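Long-range contacts in 2-hydroxyisobutyryl-CoA mutase large subunit (Aquincola tertiaricarbonis, PDB 4R3U), which provides the substrate-binding subunit that, with the cobalamin-binding HcmB, interconverts 2-hydroxyisobutyryl-CoA and (S)-3-hydroxybutyryl-CoA: residues A183-V191 with I236-Y247; D211-Q219 with T446-Q456. All coordinates share one frame; numbering follows the deposited sequence.

All four segments fall within the methylmalonyl-CoA mutase family region, and they interleave along the chain: 183-191, 211-219, 236-247, then 446-456. Contact 1 pairs two neighbouring helices of the TIM-barrel wall, 183-196 and 226-243, which follow strands 175-178 and 206-208 of the parallel sheet. Contact 2 joins the short helix 213-219, the one just before helix 226-243, to helices 446-451 and 454-472, which come after the last sheet strand. Their centres are 24 Å apart and their nearest atoms about 6 Å. Contact 1 adjoins the phosphate end of the coenzyme A site, where its R246 binds the 3'-phosphate, whereas in contact 2 A218 and Q219 meet the cobalamin and Q219 the acyl-CoA.

Contact 1 of 2, residues A183-V191 with I236-Y247; sequences AWILLAMYV and IITYSAKNLKRY. With 3KK (S-{(3R,5R,9R)-1-[(2R,3S,4R,5R)-5-(6-amino-9H-purin-9-yl)-4-hydroxy-3-(phosphonooxy)tetrahydrofuran-2-yl]-3,5,9-trihydroxy-8,8-dimethyl-3,5-dioxido-10,14-dioxo-2,4,6-trioxa-11,15-diaza-3lambda~5~,5lambda~5~-diphosphaheptadecan-17-yl} 2-hydroxy-2-methylpropanethioate), chain F.
L187 is the chief bump of helix 183-196 here, and its two methyls enter two different hollows on segment 236-247. With CG anti to the backbone N (chi1 180°), the forked end of the side chain is aimed at that segment: CD1 lies over one face of the Y247 ring, 4.0 Å from its centroid in a CH-pi contact, while CD2 settles against CG2 of I236 at 3.6 Å, beside the hydroxyl of S240. I236 returns the fit one turn earlier, laying CG1 3.7 Å from CB of W184 and resting CD1 near CB of A183. At the other end V191 wedges between two partners: CG1 meets the hydroxyl of Y239 at 3.4 Å, and CG2 reaches CD2 of L244. The rings of Y190 and Y247 meet obliquely, planes at 49°. The partners illustrate how a TIM barrel builds its outer layer: the helices follow the adjacent parallel strands 175-178 and 206-208, and the axes of 183-191 and 236-243 run 22° from parallel, 11.6 Å apart. Inside the second helix S240 OG turns back to hydrogen-bond I236 O, which also receives S240 N from the other face of the carbonyl plane. A type I turn from L244 to Y247 then presents R246 to the 3'-phosphate of the acyl-CoA. O7A lies at the edge of the guanidinium, 2.8 Å from NE and 2.8 Å from NH2 of R246, and NE also reaches O9A. A leucine in place of R246 would probably leave this phosphate without two N-H donors and without the positive charge R246 brings.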
loop_
_atom_site.group_PDB
_atom_site.type_symbol
_atom_site.label_atom_id
_atom_site.label_comp_id
_atom_site.label_asym_id
_atom_site.label_seq_id
_atom_site.Cartn_x
_atom_site.Cartn_y
_atom_site.Cartn_z
ATOM N N ALA A 183 12.876 -30.790 -12.155
ATOM C CA ALA A 183 11.451 -30.566 -12.370
ATOM C C ALA A 183 10.735 -31.769 -12.962
ATOM O O ALA A 183 9.585 -32.033 -12.575
ATOM C CB ALA A 183 11.233 -29.355 -13.260
ATOM N N TRP A 184 11.395 -32.493 -13.911
ATOM C CA TRP A 184 10.775 -33.634 -14.579
ATOM C C TRP A 184 10.444 -34.773 -13.624
ATOM O O TRP A 184 9.399 -35.414 -13.774
ATOM C CB TRP A 184 11.560 -34.061 -15.830
ATOM C CG TRP A 184 12.507 -35.228 -15.691
ATOM C CD1 TRP A 184 12.282 -36.514 -16.093
ATOM C CD2 TRP A 184 13.854 -35.191 -15.196
ATOM N NE1 TRP A 184 13.406 -37.283 -15.879
ATOM C CE2 TRP A 184 14.385 -36.498 -15.322
ATOM C CE3 TRP A 184 14.663 -34.185 -14.633
ATOM C CZ2 TRP A 184 15.701 -36.817 -14.929
ATOM C CZ3 TRP A 184 15.949 -34.510 -14.212
ATOM C CH2 TRP A 184 16.464 -35.802 -14.379
ATOM N N ILE A 185 11.315 -34.980 -12.615
ATOM C CA ILE A 185 11.172 -35.998 -11.564
ATOM C C ILE A 185 9.944 -35.646 -10.699
ATOM O O ILE A 185 9.106 -36.501 -10.447
ATOM C CB ILE A 185 12.506 -36.136 -10.756
ATOM C CG1 ILE A 185 13.583 -36.809 -11.618
ATOM C CG2 ILE A 185 12.298 -36.874 -9.415
ATOM C CD1 ILE A 185 14.902 -36.612 -11.154
ATOM N N LEU A 186 9.819 -34.378 -10.305
ATOM C CA LEU A 186 8.667 -33.921 -9.528
ATOM C C LEU A 186 7.362 -33.960 -10.297
ATOM O O LEU A 186 6.340 -34.320 -9.715
ATOM C CB LEU A 186 8.931 -32.578 -8.855
ATOM C CG LEU A 186 9.392 -32.743 -7.434
ATOM C CD1 LEU A 186 10.818 -33.176 -7.360
ATOM C CD2 LEU A 186 9.247 -31.508 -6.703
ATOM N N LEU A 187 7.412 -33.684 -11.621
ATOM C CA LEU A 187 6.249 -33.805 -12.491
ATOM C C LEU A 187 5.835 -35.295 -12.634
ATOM O O LEU A 187 4.639 -35.605 -12.634
ATOM C CB LEU A 187 6.504 -33.160 -13.872
ATOM C CG LEU A 187 5.345 -33.229 -14.891
ATOM C CD1 LEU A 187 4.024 -32.614 -14.347
ATOM C CD2 LEU A 187 5.753 -32.650 -16.219
ATOM N N ALA A 188 6.822 -36.204 -12.729
ATOM C CA ALA A 188 6.580 -37.644 -12.803
ATOM C C ALA A 188 5.895 -38.114 -11.517
ATOM O O ALA A 188 4.963 -38.913 -11.589
ATOM C CB ALA A 188 7.886 -38.388 -12.998
ATOM N N MET A 189 6.329 -37.582 -10.354
ATOM C CA MET A 189 5.773 -37.894 -9.034
ATOM C C MET A 189 4.361 -37.391 -8.902
ATOM O O MET A 189 3.519 -38.098 -8.322
ATOM C CB MET A 189 6.629 -37.308 -7.910
ATOM C CG MET A 189 7.875 -38.092 -7.617
ATOM S SD MET A 189 8.874 -37.293 -6.345
ATOM C CE MET A 189 10.346 -38.315 -6.407
ATOM N N TYR A 190 4.096 -36.175 -9.443
ATOM C CA TYR A 190 2.775 -35.576 -9.414
ATOM C C TYR A 190 1.779 -36.424 -10.206
ATOM O O TYR A 190 0.679 -36.710 -9.707
ATOM C CB TYR A 190 2.819 -34.125 -9.923
ATOM C CG TYR A 190 1.603 -33.305 -9.536
ATOM C CD1 TYR A 190 1.438 -32.829 -8.232
ATOM C CD2 TYR A 190 0.639 -32.965 -10.479
ATOM C CE1 TYR A 190 0.334 -32.041 -7.879
ATOM C CE2 TYR A 190 -0.474 -32.187 -10.137
ATOM C CZ TYR A 190 -0.623 -31.725 -8.836
ATOM O OH TYR A 190 -1.715 -30.947 -8.513
ATOM N N VAL A 191 2.197 -36.857 -11.429
ATOM C CA VAL A 191 1.406 -37.693 -12.329
ATOM C C VAL A 191 1.127 -39.040 -11.669
ATOM O O VAL A 191 -0.034 -39.451 -11.608
ATOM C CB VAL A 191 2.033 -37.801 -13.753
ATOM C CG1 VAL A 191 1.337 -38.870 -14.610
ATOM C CG2 VAL A 191 1.995 -36.451 -14.455
ATOM N N ILE A 236 9.301 -32.137 -20.900
ATOM C CA ILE A 236 8.261 -31.722 -19.957
ATOM C C ILE A 236 7.137 -31.073 -20.762
ATOM O O ILE A 236 5.973 -31.438 -20.590
ATOM C CB ILE A 236 8.798 -30.799 -18.826
ATOM C CG1 ILE A 236 9.769 -31.556 -17.903
ATOM C CG2 ILE A 236 7.649 -30.177 -18.036
ATOM C CD1 ILE A 236 10.656 -30.595 -16.995
ATOM N N ILE A 237 7.505 -30.160 -21.675
ATOM C CA ILE A 237 6.565 -29.418 -22.521
ATOM C C ILE A 237 5.761 -30.310 -23.427
ATOM O O ILE A 237 4.535 -30.239 -23.358
ATOM C CB ILE A 237 7.220 -28.198 -23.233
ATOM C CG1 ILE A 237 7.499 -27.073 -22.200
ATOM C CG2 ILE A 237 6.360 -27.686 -24.412
ATOM C CD1 ILE A 237 8.542 -26.047 -22.639
ATOM N N THR A 238 6.429 -31.180 -24.230
ATOM C CA THR A 238 5.759 -32.120 -25.156
ATOM C C THR A 238 4.868 -33.142 -24.448
ATOM O O THR A 238 3.779 -33.417 -24.941
ATOM C CB THR A 238 6.743 -32.790 -26.102
ATOM O OG1 THR A 238 7.666 -33.578 -25.345
ATOM C CG2 THR A 238 7.490 -31.787 -26.966
ATOM N N TYR A 239 5.322 -33.702 -23.303
ATOM C CA TYR A 239 4.545 -34.676 -22.529
ATOM C C TYR A 239 3.226 -34.025 -22.033
ATOM O O TYR A 239 2.141 -34.592 -22.239
ATOM C CB TYR A 239 5.365 -35.259 -21.342
ATOM C CG TYR A 239 4.521 -36.087 -20.391
ATOM C CD1 TYR A 239 4.241 -37.423 -20.660
ATOM C CD2 TYR A 239 3.912 -35.506 -19.276
ATOM C CE1 TYR A 239 3.390 -38.165 -19.840
ATOM C CE2 TYR A 239 3.041 -36.233 -18.463
ATOM C CZ TYR A 239 2.802 -37.569 -18.734
ATOM O OH TYR A 239 1.964 -38.302 -17.923
ATOM N N SER A 240 3.348 -32.872 -21.341
ATOM C CA SER A 240 2.222 -32.111 -20.802
ATOM C C SER A 240 1.191 -31.745 -21.865
ATOM O O SER A 240 -0.004 -31.854 -21.598
ATOM C CB SER A 240 2.710 -30.843 -20.114
ATOM O OG SER A 240 3.361 -31.163 -18.901
ATOM N N ALA A 241 1.650 -31.320 -23.068
ATOM C CA ALA A 241 0.785 -30.936 -24.185
ATOM C C ALA A 241 -0.097 -32.096 -24.623
ATOM O O ALA A 241 -1.288 -31.905 -24.882
ATOM C CB ALA A 241 1.619 -30.445 -25.354
ATOM N N LYS A 242 0.468 -33.306 -24.638
ATOM C CA LYS A 242 -0.227 -34.515 -25.061
ATOM C C LYS A 242 -0.936 -35.282 -23.922
ATOM O O LYS A 242 -1.844 -36.056 -24.213
ATOM C CB LYS A 242 0.746 -35.446 -25.836
ATOM C CG LYS A 242 1.239 -34.906 -27.189
ATOM C CD LYS A 242 0.410 -35.471 -28.351
ATOM C CE LYS A 242 1.135 -35.444 -29.678
ATOM N NZ LYS A 242 0.417 -36.231 -30.720
ATOM N N ASN A 243 -0.543 -35.080 -22.643
ATOM C CA ASN A 243 -1.105 -35.838 -21.511
ATOM C C ASN A 243 -1.766 -35.042 -20.390
ATOM O O ASN A 243 -2.549 -35.620 -19.627
ATOM C CB ASN A 243 -0.046 -36.777 -20.924
ATOM C CG ASN A 243 0.414 -37.843 -21.884
ATOM O OD1 ASN A 243 -0.191 -38.929 -21.990
ATOM N ND2 ASN A 243 1.490 -37.546 -22.608
ATOM N N LEU A 244 -1.441 -33.743 -20.256
ATOM C CA LEU A 244 -1.963 -32.920 -19.155
ATOM C C LEU A 244 -2.579 -31.584 -19.632
ATOM O O LEU A 244 -1.961 -30.516 -19.506
ATOM C CB LEU A 244 -0.861 -32.672 -18.095
ATOM C CG LEU A 244 -0.069 -33.852 -17.558
ATOM C CD1 LEU A 244 1.222 -33.379 -16.957
ATOM C CD2 LEU A 244 -0.873 -34.635 -16.550
ATOM N N LYS A 245 -3.816 -31.667 -20.140
ATOM C CA LYS A 245 -4.599 -30.558 -20.680
ATOM C C LYS A 245 -4.668 -29.274 -19.841
ATOM O O LYS A 245 -4.605 -28.181 -20.414
ATOM C CB LYS A 245 -6.012 -31.022 -21.096
ATOM C CG LYS A 245 -6.019 -31.861 -22.378
ATOM C CD LYS A 245 -7.423 -31.937 -23.016
ATOM C CE LYS A 245 -8.235 -33.148 -22.584
ATOM N NZ LYS A 245 -9.295 -33.498 -23.568
ATOM N N ARG A 246 -4.822 -29.397 -18.505
ATOM C CA ARG A 246 -4.948 -28.234 -17.620
ATOM C C ARG A 246 -3.643 -27.834 -16.895
ATOM O O ARG A 246 -3.635 -26.882 -16.102
ATOM C CB ARG A 246 -6.101 -28.436 -16.632
ATOM C CG ARG A 246 -7.441 -28.172 -17.247
ATOM C CD ARG A 246 -8.543 -28.196 -16.224
ATOM N NE ARG A 246 -8.607 -26.945 -15.484
ATOM C CZ ARG A 246 -8.672 -26.865 -14.161
ATOM N NH1 ARG A 246 -8.711 -27.972 -13.425
ATOM N NH2 ARG A 246 -8.693 -25.681 -13.559
ATOM N N TYR A 247 -2.537 -28.547 -17.191
ATOM C CA TYR A 247 -1.221 -28.317 -16.587
ATOM C C TYR A 247 -0.333 -27.313 -17.348
ATOM O O TYR A 247 -0.305 -27.315 -18.585
ATOM C CB TYR A 247 -0.476 -29.648 -16.378
ATOM C CG TYR A 247 0.519 -29.601 -15.248
ATOM C CD1 TYR A 247 0.131 -29.874 -13.942
ATOM C CD2 TYR A 247 1.855 -29.276 -15.478
ATOM C CE1 TYR A 247 1.046 -29.841 -12.893
ATOM C CE2 TYR A 247 2.779 -29.228 -14.433
ATOM C CZ TYR A 247 2.369 -29.509 -13.142
ATOM O OH TYR A 247 3.277 -29.464 -12.113
HETATM C C4 3KK F . 12.673 -19.261 -5.546
HETATM C C3 3KK F . 11.374 -18.466 -5.452
HETATM C C2 3KK F . 11.671 -16.968 -5.420
HETATM O O3 3KK F . 10.736 -18.838 -4.242
HETATM C C1 3KK F . 10.420 -18.763 -6.617
HETATM O O1 3KK F . 10.814 -18.887 -7.779
HETATM S S1P 3KK F . 8.737 -18.899 -6.116
HETATM C C2P 3KK F . 7.872 -19.291 -7.663
HETATM C C3P 3KK F . 6.457 -19.723 -7.372
HETATM N N4P 3KK F . 5.781 -19.932 -8.645
HETATM C C5P 3KK F . 4.451 -19.864 -8.766
HETATM O O5P 3KK F . 3.675 -19.640 -7.831
HETATM C C6P 3KK F . 3.969 -20.098 -10.201
HETATM C C7P 3KK F . 2.452 -20.151 -10.300
HETATM N N8P 3KK F . 2.041 -20.277 -11.704
HETATM C C9P 3KK F . 0.766 -20.538 -12.032
HETATM O O9P 3KK F . -0.114 -20.713 -11.187
HETATM C CAP 3KK F . 0.475 -20.726 -13.550
HETATM O OAP 3KK F . 1.557 -21.397 -14.230
HETATM C CBP 3KK F . -0.093 -19.480 -14.311
HETATM C CDP 3KK F . -0.544 -19.891 -15.721
HETATM C CEP 3KK F . 0.962 -18.378 -14.459
HETATM C CCP 3KK F . -1.339 -18.909 -13.600
HETATM O O6A 3KK F . -2.276 -19.979 -13.385
HETATM P P2A 3KK F . -3.482 -19.934 -12.361
HETATM O O4A 3KK F . -3.035 -19.344 -11.091
HETATM O O5A 3KK F . -4.094 -21.285 -12.343
HETATM O O3A 3KK F . -4.448 -18.853 -13.093
HETATM P P1A 3KK F . -5.250 -19.031 -14.516
HETATM O O1A 3KK F . -4.700 -20.132 -15.350
HETATM O O2A 3KK F . -5.363 -17.690 -15.115
HETATM O O5B 3KK F . -6.696 -19.424 -13.878
HETATM C C5B 3KK F . -7.116 -20.783 -13.625
HETATM C C4B 3KK F . -8.358 -21.118 -14.472
HETATM O O4B 3KK F . -9.369 -20.066 -14.397
HETATM C C3B 3KK F . -7.995 -21.270 -15.945
HETATM O O3B 3KK F . -8.803 -22.338 -16.498
HETATM P P3B 3KK F . -8.197 -23.761 -16.963
HETATM O O8A 3KK F . -7.232 -23.369 -18.015
HETATM O O7A 3KK F . -7.620 -24.302 -15.714
HETATM O O9A 3KK F . -9.412 -24.466 -17.439
HETATM C C2B 3KK F . -8.385 -19.931 -16.545
HETATM O O2B 3KK F . -8.687 -20.035 -17.941
HETATM C C1B 3KK F . -9.608 -19.562 -15.729
HETATM N N9A 3KK F . -9.818 -18.085 -15.652
HETATM C C8A 3KK F . -9.044 -17.158 -15.090
HETATM N N7A 3KK F . -9.621 -15.973 -15.267
HETATM C C5A 3KK F . -10.774 -16.159 -15.920
HETATM C C4A 3KK F . -10.895 -17.482 -16.153
HETATM N N3A 3KK F . -11.974 -17.989 -16.805
HETATM C C2A 3KK F . -13.010 -17.134 -17.244
HETATM N N1A 3KK F . -12.840 -15.748 -16.972
HETATM C C6A 3KK F . -11.732 -15.306 -16.340
HETATM N N6A 3KK F . -11.558 -14.008 -16.084
#

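Contact 2 of 2, residues D211-Q219 with T446-Q456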
loop_
_atom_site.group_PDB
_atom_site.type_symbol
_atom_site.label_atom_id
_atom_site.label_comp_id
_atom_site.label_asym_id
_atom_site.label_seq_id
_atom_site.Cartn_x
_atom_site.Cartn_y
_atom_site.Cartn_z
ATOM N N ASP A 211 12.082 -23.922 -16.162
ATOM C CA ASP A 211 12.953 -23.031 -16.961
ATOM C C ASP A 211 14.402 -23.089 -16.523
ATOM O O ASP A 211 14.780 -22.471 -15.534
ATOM C CB ASP A 211 12.437 -21.562 -16.937
ATOM C CG ASP A 211 13.199 -20.557 -17.783
ATOM O OD1 ASP A 211 14.246 -20.935 -18.384
ATOM O OD2 ASP A 211 12.780 -19.394 -17.821
ATOM N N ILE A 212 15.207 -23.804 -17.299
ATOM C CA ILE A 212 16.638 -23.972 -17.029
ATOM C C ILE A 212 17.522 -22.835 -17.558
ATOM O O ILE A 212 18.547 -22.534 -16.964
ATOM C CB ILE A 212 17.125 -25.382 -17.422
ATOM C CG1 ILE A 212 18.368 -25.798 -16.636
ATOM C CG2 ILE A 212 17.293 -25.546 -18.952
ATOM C CD1 ILE A 212 18.108 -26.234 -15.230
ATOM N N LEU A 213 17.117 -22.181 -18.633
ATOM C CA LEU A 213 17.903 -21.084 -19.204
ATOM C C LEU A 213 18.135 -19.954 -18.195
ATOM O O LEU A 213 19.267 -19.469 -18.051
ATOM C CB LEU A 213 17.324 -20.620 -20.568
ATOM C CG LEU A 213 17.258 -21.737 -21.689
ATOM C CD1 LEU A 213 16.489 -21.291 -22.895
ATOM C CD2 LEU A 213 18.620 -22.228 -22.102
ATOM N N LYS A 214 17.114 -19.660 -17.385
ATOM C CA LYS A 214 17.198 -18.630 -16.366
ATOM C C LYS A 214 18.039 -19.072 -15.179
ATOM O O LYS A 214 18.466 -18.235 -14.398
ATOM C CB LYS A 214 15.786 -18.147 -15.959
ATOM C CG LYS A 214 14.925 -19.150 -15.220
ATOM C CD LYS A 214 15.001 -19.021 -13.711
ATOM C CE LYS A 214 13.896 -19.835 -13.078
ATOM N NZ LYS A 214 14.135 -21.316 -13.130
ATOM N N GLU A 215 18.258 -20.396 -15.029
ATOM C CA GLU A 215 19.096 -20.989 -13.972
ATOM C C GLU A 215 20.561 -20.705 -14.280
ATOM O O GLU A 215 21.296 -20.286 -13.394
ATOM C CB GLU A 215 18.837 -22.499 -13.859
ATOM C CG GLU A 215 17.471 -22.848 -13.250
ATOM C CD GLU A 215 17.223 -22.270 -11.872
ATOM O OE1 GLU A 215 18.196 -22.130 -11.108
ATOM O OE2 GLU A 215 16.078 -21.859 -11.590
ATOM N N TYR A 216 20.966 -20.861 -15.560
ATOM C CA TYR A 216 22.336 -20.545 -15.991
ATOM C C TYR A 216 22.589 -19.038 -15.901
ATOM O O TYR A 216 23.661 -18.599 -15.484
ATOM C CB TYR A 216 22.609 -21.066 -17.415
ATOM C CG TYR A 216 22.508 -22.571 -17.530
ATOM C CD1 TYR A 216 23.439 -23.404 -16.916
ATOM C CD2 TYR A 216 21.490 -23.165 -18.269
ATOM C CE1 TYR A 216 23.332 -24.795 -16.998
ATOM C CE2 TYR A 216 21.380 -24.554 -18.368
ATOM C CZ TYR A 216 22.296 -25.366 -17.721
ATOM O OH TYR A 216 22.178 -26.736 -17.804
ATOM N N MET A 217 21.572 -18.262 -16.276
ATOM C CA MET A 217 21.548 -16.814 -16.298
ATOM C C MET A 217 21.514 -16.227 -14.869
ATOM O O MET A 217 22.248 -15.271 -14.578
ATOM C CB MET A 217 20.259 -16.363 -17.020
ATOM C CG MET A 217 20.322 -16.332 -18.502
ATOM S SD MET A 217 18.914 -15.344 -19.085
ATOM C CE MET A 217 18.973 -15.741 -20.806
ATOM N N ALA A 218 20.613 -16.738 -14.009
ATOM C CA ALA A 218 20.366 -16.131 -12.699
ATOM C C ALA A 218 20.167 -17.000 -11.464
ATOM O O ALA A 218 20.728 -16.649 -10.451
ATOM C CB ALA A 218 19.219 -15.127 -12.807
ATOM N N GLN A 219 19.280 -18.015 -11.476
ATOM C CA GLN A 219 18.999 -18.726 -10.223
ATOM C C GLN A 219 20.057 -19.735 -9.729
ATOM O O GLN A 219 20.148 -20.012 -8.525
ATOM C CB GLN A 219 17.547 -19.205 -10.132
ATOM C CG GLN A 219 17.234 -19.865 -8.783
ATOM C CD GLN A 219 15.791 -19.943 -8.470
ATOM O OE1 GLN A 219 15.372 -19.438 -7.444
ATOM N NE2 GLN A 219 15.002 -20.586 -9.340
ATOM N N THR A 446 20.689 -17.309 -27.628
ATOM C CA THR A 446 20.630 -17.374 -26.179
ATOM C C THR A 446 21.713 -18.245 -25.615
ATOM O O THR A 446 22.512 -17.752 -24.828
ATOM C CB THR A 446 19.206 -17.751 -25.745
ATOM O OG1 THR A 446 18.301 -16.748 -26.189
ATOM C CG2 THR A 446 19.066 -17.946 -24.282
ATOM N N ILE A 447 21.742 -19.532 -26.011
ATOM C CA ILE A 447 22.703 -20.534 -25.536
ATOM C C ILE A 447 24.145 -20.092 -25.663
ATOM O O ILE A 447 24.868 -20.147 -24.666
ATOM C CB ILE A 447 22.391 -21.978 -26.015
ATOM C CG1 ILE A 447 21.002 -22.399 -25.472
ATOM C CG2 ILE A 447 23.485 -22.961 -25.553
ATOM C CD1 ILE A 447 20.525 -23.703 -25.890
ATOM N N LYS A 448 24.530 -19.554 -26.832
ATOM C CA LYS A 448 25.890 -19.047 -27.073
ATOM C C LYS A 448 26.252 -17.884 -26.143
ATOM O O LYS A 448 27.348 -17.877 -25.583
ATOM C CB LYS A 448 26.106 -18.651 -28.550
ATOM C CG LYS A 448 25.864 -19.780 -29.562
ATOM C CD LYS A 448 26.717 -21.090 -29.413
ATOM C CE LYS A 448 25.955 -22.316 -28.883
ATOM N NZ LYS A 448 24.607 -22.553 -29.515
ATOM N N LEU A 449 25.308 -16.941 -25.946
ATOM C CA LEU A 449 25.462 -15.778 -25.077
ATOM C C LEU A 449 25.504 -16.174 -23.611
ATOM O O LEU A 449 26.186 -15.504 -22.837
ATOM C CB LEU A 449 24.364 -14.740 -25.358
ATOM C CG LEU A 449 24.668 -13.611 -26.362
ATOM C CD1 LEU A 449 25.518 -14.090 -27.512
ATOM C CD2 LEU A 449 23.384 -13.006 -26.893
ATOM N N ILE A 450 24.804 -17.267 -23.235
ATOM C CA ILE A 450 24.822 -17.843 -21.883
ATOM C C ILE A 450 26.212 -18.446 -21.698
ATOM O O ILE A 450 26.849 -18.201 -20.674
ATOM C CB ILE A 450 23.673 -18.883 -21.650
ATOM C CG1 ILE A 450 22.303 -18.178 -21.460
ATOM C CG2 ILE A 450 23.984 -19.820 -20.477
ATOM C CD1 ILE A 450 21.052 -19.122 -21.387
ATOM N N GLU A 451 26.716 -19.161 -22.731
ATOM C CA GLU A 451 28.065 -19.738 -22.725
ATOM C C GLU A 451 29.164 -18.649 -22.671
ATOM O O GLU A 451 30.231 -18.895 -22.111
ATOM C CB GLU A 451 28.271 -20.662 -23.930
ATOM C CG GLU A 451 27.508 -21.975 -23.848
ATOM C CD GLU A 451 27.447 -22.799 -25.127
ATOM O OE1 GLU A 451 27.955 -22.337 -26.177
ATOM O OE2 GLU A 451 26.869 -23.910 -25.076
ATOM N N GLN A 452 28.902 -17.454 -23.243
ATOM C CA GLN A 452 29.849 -16.321 -23.237
ATOM C C GLN A 452 29.699 -15.493 -21.921
ATOM O O GLN A 452 30.490 -14.576 -21.683
ATOM C CB GLN A 452 29.615 -15.397 -24.461
ATOM C CG GLN A 452 30.014 -15.965 -25.841
ATOM C CD GLN A 452 29.490 -15.134 -27.024
ATOM O OE1 GLN A 452 29.285 -13.911 -26.933
ATOM N NE2 GLN A 452 29.262 -15.772 -28.176
ATOM N N GLY A 453 28.653 -15.791 -21.133
ATOM C CA GLY A 453 28.308 -15.097 -19.896
ATOM C C GLY A 453 27.822 -13.675 -20.103
ATOM O O GLY A 453 27.938 -12.843 -19.198
ATOM N N TRP A 454 27.274 -13.392 -21.299
ATOM C CA TRP A 454 26.801 -12.084 -21.739
ATOM C C TRP A 454 25.617 -11.525 -20.929
ATOM O O TRP A 454 25.621 -10.335 -20.582
ATOM C CB TRP A 454 26.479 -12.140 -23.242
ATOM C CG TRP A 454 26.056 -10.839 -23.873
ATOM C CD1 TRP A 454 26.867 -9.892 -24.429
ATOM C CD2 TRP A 454 24.707 -10.406 -24.116
ATOM N NE1 TRP A 454 26.106 -8.892 -24.995
ATOM C CE2 TRP A 454 24.780 -9.186 -24.820
ATOM C CE3 TRP A 454 23.441 -10.944 -23.816
ATOM C CZ2 TRP A 454 23.640 -8.499 -25.237
ATOM C CZ3 TRP A 454 22.309 -10.251 -24.206
ATOM C CH2 TRP A 454 22.412 -9.051 -24.924
ATOM N N PHE A 455 24.600 -12.362 -20.673
ATOM C CA PHE A 455 23.402 -11.996 -19.923
ATOM C C PHE A 455 23.781 -11.666 -18.514
ATOM O O PHE A 455 23.414 -10.610 -18.012
ATOM C CB PHE A 455 22.377 -13.157 -19.926
ATOM C CG PHE A 455 21.768 -13.442 -21.283
ATOM C CD1 PHE A 455 20.755 -12.629 -21.797
ATOM C CD2 PHE A 455 22.209 -14.514 -22.050
ATOM C CE1 PHE A 455 20.202 -12.887 -23.054
ATOM C CE2 PHE A 455 21.619 -14.794 -23.281
ATOM C CZ PHE A 455 20.624 -13.978 -23.779
ATOM N N GLN A 456 24.533 -12.584 -17.891
ATOM C CA GLN A 456 25.049 -12.562 -16.523
ATOM C C GLN A 456 25.926 -11.314 -16.288
ATOM O O GLN A 456 25.838 -10.723 -15.216
ATOM C CB GLN A 456 25.834 -13.868 -16.198
ATOM C CG GLN A 456 25.115 -15.212 -16.555
ATOM C CD GLN A 456 25.304 -15.782 -17.984
ATOM O OE1 GLN A 456 24.815 -15.248 -18.998
ATOM N NE2 GLN A 456 25.937 -16.957 -18.087
#
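M217, with more buried surface than any other residue here, sends its methyl squarely onto the F455 ring: CE sits 3.5 Å from the ring centroid and only 4° off the normal. The sulfur follows over the same face, 4.5 Å from the F455 centroid for SD of M217, making a Met-aromatic contact as well as a CH-pi one. An extended chain beyond CG (chi3 -168°) carries the thioether that far from its own helix. W454 CE3 lies over the opposite face of F455, so the ring is held between two neighbours. I450 comes next and spreads two branches over helix 213-219: CG1, which meets CG of M217 and carries CD1 to 4.0 Å from CD2 of L213, and CG2, which presses on CB of Y216 at 3.6 Å. L213 in turn meets I447 through the same CD2, crossing it at about a right angle. The axes of 213-219 and 446-451 pass 10.4 Å apart at 29°. Between helices 446-451 and 454-472, G453 closes a Schellman motif and also takes the N-cap position of the second helix. There I450 O accepts from G453 N and, in its carbonyl plane, from Q456 NE2 at 3.0 Å. That bond turns Q456 back on its own segment, while its CG touches M217 O at 3.5 Å. At the end of segment 211-219, A218 O hydrogen-bonds the cobalamin and Q219 touches the acyl-CoA. With no hydrogen bond across the segments, cohesion probably rests on dispersion and the exclusion of water, I450 O and Q456 NE2 being paired within their own segment.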